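Local coordinates for protein nitrite oxidoreductase subunit B (Kuenenia stuttgartiensis, PDB 7B04) that probably relays electrons between the nitrite-oxidising catalytic subunit A and the heme-containing subunit C through three [4Fe-4S] clusters and one [3Fe-4S] cluster, at residues H24-V29 with Q269-D274; K81-P86 with W128-I133; D114-V119 with F297-N302; R252-R257 with M347-V352. All blocks are in the same frame, centred on the assembly; numbering follows the deposited sequence.

Overall arrangement
Interactions 1 and 3 lie in the cluster-bearing body of the chain, with interactions 2 and 4 on opposite sides of its centre, about 37 Å apart between their own centres. The strand pair of interaction 1 is about 12 Å from interaction 4, centre to centre, and touches it through Gln269, beside the iron-sulfur cluster of Thr256. It also meets interaction 3 through Asn302, at the end of a loop that leads into strand 303-306 of the same sheet. Helix 116-123 joins interactions 2 and 3, their centres about 10 Å apart. Along the chain, 24-29 and 269-274 enclose interaction 2, while 114-119 with 297-302 crosses each of the others, so distant parts of the sequence interlock around the electron-transfer clusters.

Interaction 1: H24-V29 with Q269-D274; sequences HQFAAV and QGFLDD
His24 lays its imidazole over one face of the Phe271 ring, with CE1 above the middle of the phenyl. The planes open obliquely at 33°, and the ring centroids lie 4.0 Å apart. In return Phe271 CB sits over the imidazole face as a CH-pi contact, 3.9 Å from the centroid of the His24 ring. A chi1 of 54° puts His24 CG between its own backbone N and carbonyl carbon and swings the ring across to the phenyl. Phe271 CE1 in turn comes up to the edge of the Phe26 ring, whose far end crosses the Gln269 side chain at about a right angle, with Phe26 CZ 3.7 Å from Gln269 CG. Beneath these side chains, strands 25-31 and 267-272 pair antiparallel, the latter outermost, within this chain, in a four-stranded mixed sheet. Leu272 N donates to Gln25 O (2.7 Å) and Gly270 N to Ala27 O (2.9 Å). Gly270 O takes two donors from opposite faces of its plane, Ala27 N and Gln269 NE2 (3.2 Å for the amide). Gln269 OE1 meanwhile accepts from the backbone N of Thr256, a residue of the [4Fe-4S] cluster #2 site; a leucine here would probably leave that N-H without its acceptor and Gly270 O with one donor fewer. On the other side of the sheet Ala27 CB packs on Leu272 CG at 3.9 Å, under helix 279-286.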
# COMPACT_ATOMS: atom_id res chain seq x y z
N HIS A 24 -2.60 -32.81 -15.59
CA HIS A 24 -2.29 -32.30 -14.27
C HIS A 24 -3.05 -30.99 -14.09
O HIS A 24 -3.44 -30.35 -15.07
CB HIS A 24 -0.78 -32.14 -14.04
CG HIS A 24 -0.07 -31.30 -15.08
ND1 HIS A 24 -0.51 -30.05 -15.47
CD2 HIS A 24 1.05 -31.55 -15.81
CE1 HIS A 24 0.31 -29.56 -16.39
NE2 HIS A 24 1.26 -30.46 -16.61
N GLN A 25 -3.31 -30.63 -12.84
CA GLN A 25 -4.19 -29.50 -12.53
C GLN A 25 -3.37 -28.31 -12.05
O GLN A 25 -2.58 -28.43 -11.11
CB GLN A 25 -5.22 -29.89 -11.47
CG GLN A 25 -6.08 -28.73 -11.01
CD GLN A 25 -7.06 -28.26 -12.07
OE1 GLN A 25 -7.66 -29.07 -12.77
NE2 GLN A 25 -7.21 -26.95 -12.19
N PHE A 26 -3.60 -27.16 -12.69
CA PHE A 26 -3.03 -25.90 -12.23
C PHE A 26 -3.43 -25.65 -10.78
O PHE A 26 -4.62 -25.55 -10.47
CB PHE A 26 -3.50 -24.75 -13.13
CG PHE A 26 -3.12 -23.38 -12.63
CD1 PHE A 26 -3.98 -22.66 -11.81
CD2 PHE A 26 -1.92 -22.81 -13.00
CE1 PHE A 26 -3.63 -21.40 -11.35
CE2 PHE A 26 -1.58 -21.55 -12.55
CZ PHE A 26 -2.43 -20.84 -11.73
N ALA A 27 -2.44 -25.55 -9.90
CA ALA A 27 -2.70 -25.43 -8.48
C ALA A 27 -1.62 -24.58 -7.84
O ALA A 27 -0.54 -24.37 -8.40
CB ALA A 27 -2.77 -26.81 -7.81
N ALA A 28 -1.93 -24.08 -6.64
CA ALA A 28 -1.00 -23.24 -5.91
C ALA A 28 -1.27 -23.37 -4.42
O ALA A 28 -2.37 -23.74 -4.00
CB ALA A 28 -1.11 -21.77 -6.34
N VAL A 29 -0.25 -23.07 -3.63
CA VAL A 29 -0.32 -23.12 -2.17
C VAL A 29 -0.05 -21.73 -1.63
O VAL A 29 0.97 -21.12 -1.96
CB VAL A 29 0.68 -24.14 -1.59
CG1 VAL A 29 0.78 -23.99 -0.08
CG2 VAL A 29 0.29 -25.55 -1.98
N GLN A 269 3.24 -21.61 -7.06
CA GLN A 269 2.34 -22.06 -8.11
C GLN A 269 3.00 -23.16 -8.93
O GLN A 269 4.17 -23.05 -9.30
CB GLN A 269 1.95 -20.89 -9.02
CG GLN A 269 0.82 -21.21 -9.98
CD GLN A 269 1.31 -21.41 -11.40
OE1 GLN A 269 1.61 -20.45 -12.11
NE2 GLN A 269 1.37 -22.66 -11.83
N GLY A 270 2.23 -24.20 -9.22
CA GLY A 270 2.70 -25.33 -10.00
C GLY A 270 1.55 -26.15 -10.55
O GLY A 270 0.55 -25.60 -11.01
N PHE A 271 1.69 -27.48 -10.51
CA PHE A 271 0.62 -28.37 -10.94
C PHE A 271 0.47 -29.50 -9.94
O PHE A 271 1.43 -29.92 -9.29
CB PHE A 271 0.90 -28.94 -12.34
CG PHE A 271 1.05 -27.88 -13.40
CD1 PHE A 271 -0.06 -27.25 -13.92
CD2 PHE A 271 2.30 -27.53 -13.86
CE1 PHE A 271 0.08 -26.28 -14.90
CE2 PHE A 271 2.45 -26.56 -14.83
CZ PHE A 271 1.33 -25.93 -15.35
N LEU A 272 -0.76 -30.00 -9.83
CA LEU A 272 -1.05 -31.19 -9.03
C LEU A 272 -0.73 -32.43 -9.86
O LEU A 272 -1.51 -32.82 -10.73
CB LEU A 272 -2.50 -31.19 -8.56
CG LEU A 272 -2.75 -30.64 -7.16
CD1 LEU A 272 -4.24 -30.59 -6.85
CD2 LEU A 272 -2.01 -31.46 -6.13
N ASP A 273 0.41 -33.04 -9.59
CA ASP A 273 0.79 -34.29 -10.24
C ASP A 273 0.28 -35.48 -9.43
O ASP A 273 -0.45 -35.33 -8.44
CB ASP A 273 2.31 -34.36 -10.41
CG ASP A 273 2.84 -33.32 -11.36
OD1 ASP A 273 2.13 -32.95 -12.32
OD2 ASP A 273 3.99 -32.87 -11.16
N ASP A 274 0.68 -36.67 -9.85
CA ASP A 274 0.69 -37.85 -8.99
C ASP A 274 2.08 -38.06 -8.39
O ASP A 274 2.32 -39.06 -7.71
CB ASP A 274 0.26 -39.09 -9.79
CG ASP A 274 -0.09 -40.27 -8.90
OD1 ASP A 274 -1.09 -40.17 -8.15
OD2 ASP A 274 0.62 -41.29 -8.95

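Interaction 2: K81-P86 with W128-I133; sequences KLIDSP and WAVGYI
Leu82 and Val130 bring two irregular backbones to within 6.8 Å of each other, CA to CA, where a type I turn from Lys81 to Asp84 approaches the extended run through Gly131. Leu82 reaches furthest across. With chi1 at -60°, its CG stands anti to its own carbonyl carbon, and the chain runs on toward the opposing backbone. The CD1 branch settles against Gly131, 3.8 Å from Gly131 O and 3.9 Å from Gly131 CA, where no side chain stands between methyl and main chain. The same methyl comes obliquely to the Tyr132 ring, a looser touch with Leu82 CD1 4.5 Å from Tyr132 CD1. Nearer its root, Leu82 CB faces Val130 CB at 4.4 Å. Ile83, the next residue of the turn, adds one methyl-to-methyl contact, in which Ile83 CG2 lies 4.1 Å from Val130 CG2 and the two branched side chains cross at a slant. Ile83 and Val130 both also rest on Val119, so helix 116-123 backs this apolar patch, and Val130 N hydrogen-bonds to Ile116 O on that helix. Lys221 and Lys78 make cation-pi contacts with the Tyr132 ring. Residues to the sides of the contact meet other subunits: Asp84 forms a salt bridge with Lys1137 of subunit A, and Trp128 meets Phe88 of subunit C edge-to-face. No hydrogen bond joins the two loops, so their mutual hold rests on aliphatic surface; the turn keeps a weak bond of its own, Asp84 N to Lys81 O, and the stronger polar bonds noted here go to residues outside the pair.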
# COMPACT_ATOMS: atom_id res chain seq x y z
N LYS A 81 -25.34 -18.87 2.97
CA LYS A 81 -26.72 -18.90 3.45
C LYS A 81 -27.63 -19.69 2.52
O LYS A 81 -28.62 -20.27 2.98
CB LYS A 81 -27.25 -17.47 3.57
CG LYS A 81 -28.66 -17.40 4.12
CD LYS A 81 -29.11 -15.97 4.33
CE LYS A 81 -30.37 -15.94 5.18
NZ LYS A 81 -30.35 -17.02 6.21
N LEU A 82 -27.30 -19.75 1.24
CA LEU A 82 -28.11 -20.49 0.28
C LEU A 82 -27.94 -22.00 0.41
O LEU A 82 -28.67 -22.74 -0.25
CB LEU A 82 -27.77 -20.04 -1.14
CG LEU A 82 -28.01 -18.55 -1.42
CD1 LEU A 82 -27.49 -18.15 -2.79
CD2 LEU A 82 -29.49 -18.19 -1.28
N ILE A 83 -27.00 -22.46 1.23
CA ILE A 83 -26.76 -23.89 1.43
C ILE A 83 -26.84 -24.23 2.91
O ILE A 83 -26.44 -25.33 3.32
CB ILE A 83 -25.41 -24.31 0.83
CG1 ILE A 83 -24.27 -23.56 1.54
CG2 ILE A 83 -25.37 -24.04 -0.66
CD1 ILE A 83 -22.90 -24.08 1.18
N ASP A 84 -27.34 -23.30 3.72
CA ASP A 84 -27.38 -23.51 5.17
C ASP A 84 -28.36 -24.63 5.51
O ASP A 84 -29.54 -24.56 5.17
CB ASP A 84 -27.77 -22.22 5.88
CG ASP A 84 -27.56 -22.31 7.39
OD1 ASP A 84 -27.01 -23.32 7.86
OD2 ASP A 84 -27.94 -21.35 8.09
N SER A 85 -27.86 -25.66 6.18
CA SER A 85 -28.66 -26.80 6.61
C SER A 85 -28.01 -27.42 7.83
O SER A 85 -26.78 -27.40 7.94
CB SER A 85 -28.80 -27.84 5.49
OG SER A 85 -29.51 -28.98 5.94
N PRO A 86 -28.79 -27.96 8.76
CA PRO A 86 -28.20 -28.67 9.91
C PRO A 86 -27.46 -29.94 9.52
O PRO A 86 -26.77 -30.51 10.38
CB PRO A 86 -29.40 -28.98 10.80
CG PRO A 86 -30.47 -28.03 10.36
CD PRO A 86 -30.26 -27.84 8.90
N TRP A 128 -28.86 -25.15 -12.53
CA TRP A 128 -27.80 -26.11 -12.24
C TRP A 128 -27.19 -25.90 -10.86
O TRP A 128 -26.68 -26.85 -10.27
CB TRP A 128 -26.74 -26.04 -13.33
CG TRP A 128 -27.19 -26.66 -14.62
CD1 TRP A 128 -27.37 -26.03 -15.82
CD2 TRP A 128 -27.54 -28.04 -14.83
NE1 TRP A 128 -27.80 -26.93 -16.76
CE2 TRP A 128 -27.92 -28.17 -16.18
CE3 TRP A 128 -27.58 -29.17 -14.01
CZ2 TRP A 128 -28.32 -29.38 -16.73
CZ3 TRP A 128 -27.97 -30.38 -14.56
CH2 TRP A 128 -28.34 -30.47 -15.91
N ALA A 129 -27.24 -24.68 -10.34
CA ALA A 129 -26.67 -24.41 -9.02
C ALA A 129 -27.36 -23.21 -8.40
O ALA A 129 -27.91 -22.36 -9.11
CB ALA A 129 -25.16 -24.17 -9.11
N VAL A 130 -27.33 -23.15 -7.07
CA VAL A 130 -27.83 -21.99 -6.35
C VAL A 130 -26.82 -20.86 -6.47
O VAL A 130 -25.62 -21.08 -6.62
CB VAL A 130 -28.11 -22.33 -4.88
CG1 VAL A 130 -29.46 -23.00 -4.73
CG2 VAL A 130 -27.01 -23.21 -4.32
N GLY A 131 -27.31 -19.63 -6.42
CA GLY A 131 -26.43 -18.49 -6.50
C GLY A 131 -27.21 -17.19 -6.58
O GLY A 131 -28.42 -17.15 -6.37
N TYR A 132 -26.47 -16.13 -6.88
CA TYR A 132 -27.03 -14.80 -7.02
C TYR A 132 -26.09 -13.97 -7.88
O TYR A 132 -24.90 -14.28 -7.99
CB TYR A 132 -27.25 -14.13 -5.66
CG TYR A 132 -25.97 -13.69 -4.97
CD1 TYR A 132 -25.23 -14.58 -4.21
CD2 TYR A 132 -25.51 -12.38 -5.09
CE1 TYR A 132 -24.06 -14.19 -3.58
CE2 TYR A 132 -24.34 -11.98 -4.46
CZ TYR A 132 -23.62 -12.89 -3.71
OH TYR A 132 -22.46 -12.49 -3.09
N ILE A 133 -26.63 -12.92 -8.49
CA ILE A 133 -25.85 -11.96 -9.25
C ILE A 133 -25.55 -10.78 -8.34
O ILE A 133 -26.49 -10.07 -7.94
CB ILE A 133 -26.58 -11.51 -10.52
CG1 ILE A 133 -26.72 -12.68 -11.50
CG2 ILE A 133 -25.83 -10.36 -11.18
CD1 ILE A 133 -27.60 -12.37 -12.69

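Interaction 3: D114-V119 with F297-N302; sequences DTIFEV and FGTEPN
Ile116 N, in the first turn of helix 116-123, donates to Phe297 O at 3.2 Å, with an N-H...O angle of 164°, and Ile116 CG1 and Thr115 CB pack beside that carbonyl oxygen. The two branches of Ile116 divide the work. CG1 turns over the face of the neighbouring Phe117 ring, while CG2 meets the Phe297 ring obliquely, 4.2 Å from Phe297 CD1. The Phe297 ring is held further by Tyr220, edge-to-face, and by Tyr294. Phe117, its CG anti to the carbonyl carbon (chi1 -48°), presents its edge to the loop, and Gly298 O lies near the ring plane, 3.5 Å from Phe117 CE2. Gly298 itself adopts a positive phi of 91° and faces Thr115, whose CG2 is 3.9 Å from Gly298 CA; a beta carbon there would probably run into Thr115 CB. Next along, Thr299 CG2 touches Ile116 CD1 lightly, and its side chain also packs on Cys178, a ligand of [4Fe-4S] cluster #3. At the N-cap, Thr115 OG1 accepts from Glu118 N (3.2 Å) and weakly from Phe117 N, while Glu118 OE1, met from above the carboxylate plane, receives Thr115 N at 3.3 Å. This reciprocal pair is a capping box, the classic N-terminal closure of a helix, here set against a loop that passes beside an iron-sulfur site.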
# COMPACT_ATOMS: atom_id res chain seq x y z
N ASP A 114 -25.07 -30.83 1.37
CA ASP A 114 -25.38 -30.64 -0.04
C ASP A 114 -24.53 -29.53 -0.64
O ASP A 114 -24.35 -28.47 -0.05
CB ASP A 114 -26.86 -30.32 -0.23
CG ASP A 114 -27.77 -31.43 0.26
OD1 ASP A 114 -27.30 -32.58 0.37
OD2 ASP A 114 -28.95 -31.14 0.54
N THR A 115 -23.99 -29.80 -1.83
CA THR A 115 -23.26 -28.81 -2.59
C THR A 115 -24.24 -27.85 -3.26
O THR A 115 -25.46 -28.06 -3.27
CB THR A 115 -22.37 -29.48 -3.64
OG1 THR A 115 -23.19 -29.98 -4.71
CG2 THR A 115 -21.60 -30.62 -3.02
N ILE A 116 -23.69 -26.77 -3.83
CA ILE A 116 -24.53 -25.80 -4.53
C ILE A 116 -25.29 -26.46 -5.68
O ILE A 116 -26.39 -26.04 -6.03
CB ILE A 116 -23.68 -24.61 -5.03
CG1 ILE A 116 -22.61 -25.09 -6.02
CG2 ILE A 116 -23.03 -23.89 -3.86
CD1 ILE A 116 -22.02 -23.98 -6.86
N PHE A 117 -24.71 -27.51 -6.27
CA PHE A 117 -25.41 -28.25 -7.31
C PHE A 117 -26.53 -29.10 -6.71
O PHE A 117 -27.64 -29.14 -7.25
CB PHE A 117 -24.43 -29.12 -8.08
CG PHE A 117 -23.19 -28.39 -8.52
CD1 PHE A 117 -23.22 -27.56 -9.63
CD2 PHE A 117 -22.00 -28.54 -7.83
CE1 PHE A 117 -22.08 -26.88 -10.03
CE2 PHE A 117 -20.86 -27.86 -8.22
CZ PHE A 117 -20.90 -27.04 -9.33
N GLU A 118 -26.25 -29.79 -5.60
CA GLU A 118 -27.24 -30.68 -5.00
C GLU A 118 -28.35 -29.93 -4.28
O GLU A 118 -29.48 -30.42 -4.22
CB GLU A 118 -26.55 -31.65 -4.04
CG GLU A 118 -25.45 -32.48 -4.70
CD GLU A 118 -24.57 -33.20 -3.70
OE1 GLU A 118 -24.72 -32.95 -2.48
OE2 GLU A 118 -23.73 -34.02 -4.12
N VAL A 119 -28.06 -28.74 -3.74
CA VAL A 119 -29.12 -27.90 -3.19
C VAL A 119 -30.09 -27.51 -4.30
O VAL A 119 -31.31 -27.54 -4.12
CB VAL A 119 -28.54 -26.67 -2.49
CG1 VAL A 119 -29.63 -25.64 -2.21
CG2 VAL A 119 -27.85 -27.07 -1.19
N PHE A 297 -18.86 -25.81 -1.06
CA PHE A 297 -19.52 -25.46 -2.31
C PHE A 297 -19.54 -26.61 -3.31
O PHE A 297 -20.49 -26.73 -4.10
CB PHE A 297 -18.85 -24.22 -2.90
CG PHE A 297 -18.98 -22.99 -2.03
CD1 PHE A 297 -20.02 -22.88 -1.12
CD2 PHE A 297 -18.07 -21.95 -2.12
CE1 PHE A 297 -20.15 -21.77 -0.32
CE2 PHE A 297 -18.20 -20.83 -1.33
CZ PHE A 297 -19.24 -20.74 -0.42
N GLY A 298 -18.52 -27.45 -3.31
CA GLY A 298 -18.50 -28.61 -4.17
C GLY A 298 -17.87 -28.41 -5.53
O GLY A 298 -18.17 -29.17 -6.46
N THR A 299 -17.05 -27.39 -5.71
CA THR A 299 -16.43 -27.18 -7.01
C THR A 299 -15.05 -27.82 -7.12
O THR A 299 -14.53 -27.92 -8.24
CB THR A 299 -16.32 -25.68 -7.31
OG1 THR A 299 -15.29 -25.10 -6.51
CG2 THR A 299 -17.64 -24.98 -7.03
N GLU A 300 -14.47 -28.29 -6.01
CA GLU A 300 -13.08 -28.72 -5.93
C GLU A 300 -12.15 -27.58 -6.34
O GLU A 300 -11.56 -27.62 -7.43
CB GLU A 300 -12.81 -29.96 -6.79
CG GLU A 300 -11.69 -30.84 -6.25
CD GLU A 300 -11.64 -32.21 -6.89
OE1 GLU A 300 -12.45 -33.07 -6.50
OE2 GLU A 300 -10.77 -32.43 -7.76
N PRO A 301 -12.01 -26.55 -5.50
CA PRO A 301 -11.01 -25.51 -5.78
C PRO A 301 -9.61 -26.09 -5.81
O PRO A 301 -9.33 -27.14 -5.22
CB PRO A 301 -11.17 -24.53 -4.61
CG PRO A 301 -12.48 -24.86 -3.99
CD PRO A 301 -12.69 -26.32 -4.22
N ASN A 302 -8.71 -25.39 -6.51
CA ASN A 302 -7.34 -25.86 -6.63
C ASN A 302 -6.34 -24.79 -6.19
O ASN A 302 -5.19 -24.81 -6.63
CB ASN A 302 -7.06 -26.32 -8.06
CG ASN A 302 -7.88 -27.54 -8.44
OD1 ASN A 302 -7.82 -28.57 -7.76
ND2 ASN A 302 -8.66 -27.43 -9.50

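Interaction 4: R252-R257 with M347-V352; sequences RPMETR and MTQTIV. With SF4 (iron/sulfur cluster), chain Y.
Ile351 packs along the main chain of Pro253 to Glu255, starting with its CB, 3.5 Å from Pro253 O. Its chi1 of -63° sends CG1 anti to the carbonyl carbon and across the opposing backbone, where it lies 3.4 Å from Glu255 N and 3.6 Å from Glu255 CG. At the tip, CD1 reaches Met254 O at 3.4 Å and the ring carbon Pro253 CB at 3.9 Å, while the other branch, CG2, lies against Gly270. Cut back to an alanine here, the side chain would probably leave a gap between Pro253 and Glu255. Two backbone bonds fix the approach: Ile351 N to Pro253 O (3.0 Å) and Glu255 N to Gln349 O (2.9 Å), a single bridge centred on Met254 and Thr350. The Glu255 carboxylate finds its salt bridge outside the pair, with Arg346. One residue on, Thr256 OG1 stands 2.8 Å from FE4 of the iron-sulfur cluster, within the [4Fe-4S] cluster #2 site. The paired loops thus lie between strand 267-272, which Glu255 and Ile351 touch, and strand 389-394, under Arg252 and Thr348, with helix 239-242 beside Met254 and Arg257 salt-bridged to Glu90 of subunit A.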
# COMPACT_ATOMS: atom_id res chain seq x y z
N ARG A 252 10.27 -21.93 -20.94
CA ARG A 252 9.81 -22.77 -19.84
C ARG A 252 8.50 -22.23 -19.28
O ARG A 252 8.24 -21.03 -19.34
CB ARG A 252 10.85 -22.82 -18.73
CG ARG A 252 12.08 -23.62 -19.06
CD ARG A 252 13.10 -23.56 -17.94
NE ARG A 252 14.26 -24.38 -18.25
CZ ARG A 252 14.38 -25.66 -17.94
NH1 ARG A 252 15.48 -26.32 -18.27
NH2 ARG A 252 13.41 -26.28 -17.28
N PRO A 253 7.65 -23.11 -18.74
CA PRO A 253 6.43 -22.63 -18.08
C PRO A 253 6.76 -21.70 -16.92
O PRO A 253 7.59 -22.02 -16.06
CB PRO A 253 5.76 -23.93 -17.60
CG PRO A 253 6.27 -24.97 -18.53
CD PRO A 253 7.69 -24.57 -18.84
N MET A 254 6.10 -20.55 -16.90
CA MET A 254 6.34 -19.51 -15.92
C MET A 254 5.14 -19.39 -15.00
O MET A 254 4.00 -19.56 -15.44
CB MET A 254 6.59 -18.17 -16.63
CG MET A 254 6.89 -16.98 -15.72
SD MET A 254 7.33 -15.54 -16.72
CE MET A 254 7.87 -14.39 -15.46
N GLU A 255 5.39 -19.12 -13.72
CA GLU A 255 4.27 -18.98 -12.80
C GLU A 255 3.43 -17.79 -13.23
O GLU A 255 3.92 -16.84 -13.85
CB GLU A 255 4.77 -18.79 -11.36
CG GLU A 255 5.64 -19.92 -10.83
CD GLU A 255 5.79 -19.90 -9.32
OE1 GLU A 255 5.13 -19.05 -8.67
OE2 GLU A 255 6.56 -20.72 -8.78
N THR A 256 2.14 -17.84 -12.89
CA THR A 256 1.26 -16.79 -13.33
C THR A 256 1.66 -15.46 -12.71
O THR A 256 2.37 -15.39 -11.71
CB THR A 256 -0.21 -17.11 -13.06
OG1 THR A 256 -1.05 -16.11 -13.66
CG2 THR A 256 -0.49 -17.11 -11.61
N ARG A 257 1.17 -14.40 -13.34
CA ARG A 257 1.62 -13.05 -13.03
C ARG A 257 1.31 -12.66 -11.58
O ARG A 257 2.09 -11.95 -10.94
CB ARG A 257 0.99 -12.08 -14.01
CG ARG A 257 1.54 -10.74 -13.85
CD ARG A 257 1.74 -9.99 -15.11
NE ARG A 257 1.92 -8.60 -14.74
CZ ARG A 257 3.01 -8.14 -14.12
NH1 ARG A 257 3.08 -6.87 -13.77
NH2 ARG A 257 4.04 -8.95 -13.87
N MET A 347 11.28 -17.96 -4.92
CA MET A 347 12.70 -17.82 -5.18
C MET A 347 13.01 -17.65 -6.66
O MET A 347 14.06 -17.09 -7.01
CB MET A 347 13.47 -19.03 -4.64
CG MET A 347 13.38 -19.17 -3.12
SD MET A 347 14.02 -17.71 -2.28
CE MET A 347 13.28 -17.89 -0.65
N THR A 348 12.11 -18.11 -7.54
CA THR A 348 12.24 -17.92 -8.97
C THR A 348 10.85 -17.71 -9.55
O THR A 348 9.83 -17.99 -8.91
CB THR A 348 12.91 -19.12 -9.65
OG1 THR A 348 13.09 -18.84 -11.05
CG2 THR A 348 12.07 -20.37 -9.49
N GLN A 349 10.80 -17.21 -10.79
CA GLN A 349 9.54 -17.08 -11.50
C GLN A 349 9.22 -18.29 -12.37
O GLN A 349 8.09 -18.40 -12.85
CB GLN A 349 9.53 -15.81 -12.36
CG GLN A 349 10.85 -15.47 -13.01
CD GLN A 349 10.95 -14.00 -13.39
OE1 GLN A 349 10.00 -13.24 -13.20
NE2 GLN A 349 12.09 -13.60 -13.94
N THR A 350 10.18 -19.18 -12.59
CA THR A 350 9.95 -20.37 -13.39
C THR A 350 9.27 -21.43 -12.53
O THR A 350 9.63 -21.63 -11.36
CB THR A 350 11.27 -20.90 -13.95
OG1 THR A 350 11.92 -19.87 -14.70
CG2 THR A 350 11.02 -22.10 -14.85
N ILE A 351 8.30 -22.13 -13.12
CA ILE A 351 7.59 -23.17 -12.38
C ILE A 351 8.53 -24.33 -12.11
O ILE A 351 9.26 -24.78 -13.00
CB ILE A 351 6.34 -23.62 -13.15
CG1 ILE A 351 5.35 -22.47 -13.30
CG2 ILE A 351 5.67 -24.79 -12.44
CD1 ILE A 351 4.19 -22.77 -14.23
N VAL A 352 8.51 -24.83 -10.88
CA VAL A 352 9.34 -25.95 -10.45
C VAL A 352 8.44 -27.17 -10.31
O VAL A 352 7.44 -27.13 -9.59
CB VAL A 352 10.06 -25.64 -9.13
CG1 VAL A 352 10.67 -26.91 -8.57
CG2 VAL A 352 11.12 -24.58 -9.33
FE1 SF4 Y . -4.70 -12.27 -12.99
FE2 SF4 Y . -5.74 -14.78 -12.72
FE3 SF4 Y . -3.62 -14.01 -11.18
FE4 SF4 Y . -3.27 -14.44 -13.86
S1 SF4 Y . -3.85 -15.99 -12.28
S2 SF4 Y . -2.48 -12.68 -12.64
S3 SF4 Y . -5.27 -13.70 -14.67
S4 SF4 Y . -5.73 -13.13 -11.15